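PDB 7KCJ: eukaryotic translation initiation factor 4E type 5, which probably binds the 7-methylguanosine cap of messenger RNA as a translation initiation factor of the eIF4E family. Local coordinates for residues I79-N84 with C136-I141. Numbering follows the deposited sequence.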
loop_
_atom_site.group_PDB
_atom_site.type_symbol
_atom_site.label_atom_id
_atom_site.label_comp_id
_atom_site.label_asym_id
_atom_site.label_seq_id
_atom_site.Cartn_x
_atom_site.Cartn_y
_atom_site.Cartn_z
ATOM N N ILE A 79 3.986 -3.423 -3.883
ATOM C CA ILE A 79 4.135 -1.972 -4.039
ATOM C C ILE A 79 3.443 -1.403 -5.280
ATOM O O ILE A 79 3.550 -1.982 -6.362
ATOM C CB ILE A 79 5.658 -1.681 -4.078
ATOM C CG1 ILE A 79 6.371 -2.207 -2.793
ATOM C CG2 ILE A 79 5.967 -0.196 -4.332
ATOM C CD1 ILE A 79 7.967 -2.183 -2.860
ATOM N N PHE A 80 2.759 -0.256 -5.133
ATOM C CA PHE A 80 2.115 0.452 -6.238
ATOM C C PHE A 80 2.686 1.868 -6.240
ATOM O O PHE A 80 2.537 2.586 -5.239
ATOM C CB PHE A 80 0.585 0.530 -6.054
ATOM C CG PHE A 80 -0.116 -0.805 -5.957
ATOM C CD1 PHE A 80 -0.101 -1.529 -4.779
ATOM C CD2 PHE A 80 -0.803 -1.325 -7.042
ATOM C CE1 PHE A 80 -0.741 -2.753 -4.696
ATOM C CE2 PHE A 80 -1.433 -2.552 -6.957
ATOM C CZ PHE A 80 -1.413 -3.252 -5.785
ATOM N N ALA A 81 3.324 2.288 -7.347
ATOM C CA ALA A 81 3.881 3.637 -7.408
ATOM C C ALA A 81 3.364 4.377 -8.616
ATOM O O ALA A 81 3.512 3.888 -9.734
ATOM C CB ALA A 81 5.402 3.606 -7.433
ATOM N N ARG A 82 2.802 5.568 -8.406
ATOM C CA ARG A 82 2.298 6.353 -9.511
ATOM C C ARG A 82 3.444 6.904 -10.374
ATOM O O ARG A 82 4.341 7.567 -9.853
ATOM C CB ARG A 82 1.378 7.469 -8.986
ATOM C CG ARG A 82 0.614 8.171 -10.099
ATOM C CD ARG A 82 -0.223 9.310 -9.562
ATOM N NE ARG A 82 0.591 10.317 -8.879
ATOM C CZ ARG A 82 1.208 11.325 -9.491
ATOM N NH1 ARG A 82 1.106 11.476 -10.806
ATOM N NH2 ARG A 82 1.922 12.197 -8.790
ATOM N N ASN A 83 3.429 6.588 -11.686
ATOM C CA ASN A 83 4.404 7.033 -12.692
ATOM C C ASN A 83 5.865 6.664 -12.410
ATOM O O ASN A 83 6.753 7.336 -12.937
ATOM C CB ASN A 83 4.311 8.555 -12.904
ATOM C CG ASN A 83 3.111 9.061 -13.644
ATOM O OD1 ASN A 83 2.742 10.236 -13.522
ATOM N ND2 ASN A 83 2.479 8.226 -14.453
ATOM N N ASN A 84 6.132 5.614 -11.623
ATOM C CA ASN A 84 7.518 5.271 -11.307
ATOM C C ASN A 84 7.714 3.770 -11.289
ATOM O O ASN A 84 7.105 3.086 -10.457
ATOM C CB ASN A 84 7.917 5.897 -9.975
ATOM C CG ASN A 84 9.381 5.731 -9.633
ATOM O OD1 ASN A 84 10.199 5.325 -10.465
ATOM N ND2 ASN A 84 9.744 6.044 -8.398
ATOM N N CYS A 136 -1.656 11.166 -2.622
ATOM C CA CYS A 136 -1.207 9.823 -2.261
ATOM C C CYS A 136 -0.460 9.198 -3.478
ATOM O O CYS A 136 -1.107 8.860 -4.457
ATOM C CB CYS A 136 -2.400 8.973 -1.816
ATOM S SG CYS A 136 -3.370 9.695 -0.457
ATOM N N ASP A 137 0.894 9.092 -3.445
ATOM C CA ASP A 137 1.647 8.585 -4.606
ATOM C C ASP A 137 2.246 7.202 -4.501
ATOM O O ASP A 137 2.743 6.711 -5.511
ATOM C CB ASP A 137 2.774 9.531 -5.012
ATOM C CG ASP A 137 2.288 10.882 -5.436
ATOM O OD1 ASP A 137 1.261 10.946 -6.141
ATOM O OD2 ASP A 137 2.921 11.883 -5.049
ATOM N N VAL A 138 2.284 6.598 -3.324
ATOM C CA VAL A 138 2.815 5.251 -3.157
ATOM C C VAL A 138 1.910 4.491 -2.199
ATOM O O VAL A 138 1.507 5.022 -1.147
ATOM C CB VAL A 138 4.299 5.176 -2.684
ATOM C CG1 VAL A 138 4.720 3.734 -2.425
ATOM C CG2 VAL A 138 5.256 5.816 -3.686
ATOM N N LEU A 139 1.629 3.241 -2.530
ATOM C CA LEU A 139 0.833 2.373 -1.699
ATOM C C LEU A 139 1.637 1.092 -1.502
ATOM O O LEU A 139 2.080 0.500 -2.479
ATOM C CB LEU A 139 -0.467 2.072 -2.437
ATOM C CG LEU A 139 -1.639 1.559 -1.641
ATOM C CD1 LEU A 139 -2.060 2.548 -0.581
ATOM C CD2 LEU A 139 -2.808 1.347 -2.582
ATOM N N ARG A 140 1.870 0.688 -0.244
ATOM C CA ARG A 140 2.628 -0.515 0.062
ATOM C C ARG A 140 1.758 -1.443 0.897
ATOM O O ARG A 140 1.227 -1.035 1.913
ATOM C CB ARG A 140 3.926 -0.168 0.799
ATOM C CG ARG A 140 4.636 1.060 0.233
ATOM C CD ARG A 140 6.122 0.884 0.170
ATOM N NE ARG A 140 6.726 0.925 1.495
ATOM C CZ ARG A 140 7.932 0.448 1.785
ATOM N NH1 ARG A 140 8.667 -0.136 0.846
ATOM N NH2 ARG A 140 8.413 0.552 3.018
ATOM N N ILE A 141 1.560 -2.672 0.446
ATOM C CA ILE A 141 0.728 -3.644 1.149
ATOM C C ILE A 141 1.593 -4.766 1.709
ATOM O O ILE A 141 2.332 -5.390 0.956
ATOM C CB ILE A 141 -0.413 -4.150 0.256
ATOM C CG1 ILE A 141 -1.156 -2.998 -0.419
ATOM C CG2 ILE A 141 -1.372 -4.990 1.039
ATOM C CD1 ILE A 141 -2.167 -3.506 -1.490
#
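F80 and L139 face each other as a hydrogen-bonded antiparallel pair. F80 N donates to L139 O at 2.8 Å, and L139 N returns a bond to F80 O at 2.9 Å. The strands run almost exactly antiparallel. Two CA-H...O contacts, from I79 CA to L139 O and from V138 CA to F80 O, lie alongside these bonds. The closely packed side belongs to F80, L139 and I141. F80 CG is anti to the carbonyl carbon (chi1 -59°), and the ring carries F80 CE1 to 3.6 Å from I141 CD1, while the ring edge faces L139 O. Helix 108-121 covers this side, with M121 on F80, L117 on L139 and L113 on I141. Strands 77-82 and 136-143 are neighbours inside the curved antiparallel sheet of the eIF4E fold, whose helices 108-121 and 165-178 back one face. On the other face I79, A81, V138 and R140 meet more loosely. A81 CB lies 4.4 Å from V138 CG2, and I79 CG1 is 4.3 Å from R140 CD. The charged end of R140 turns to E156 on strand 153-159 and forms a salt bridge there. At the turn end R82 and D137 are partly exposed, and a salt bridge adds to the backbone bond between them. R82 N donates to D137 O, in a nearly straight bond. R82 CG is anti to the backbone N (chi1 -169°), and the chain bends at chi3, which turns the guanidinium edge to D137. R82 NE and R82 NH2 both donate to D137 OD1, at 2.9 and 3.0 Å. Both come from one face of the carboxylate, whose plane is turned 54° from the guanidinium. A type II beta turn from A81 to N84, with R82 and N83 at its middle, takes the chain out of the strand.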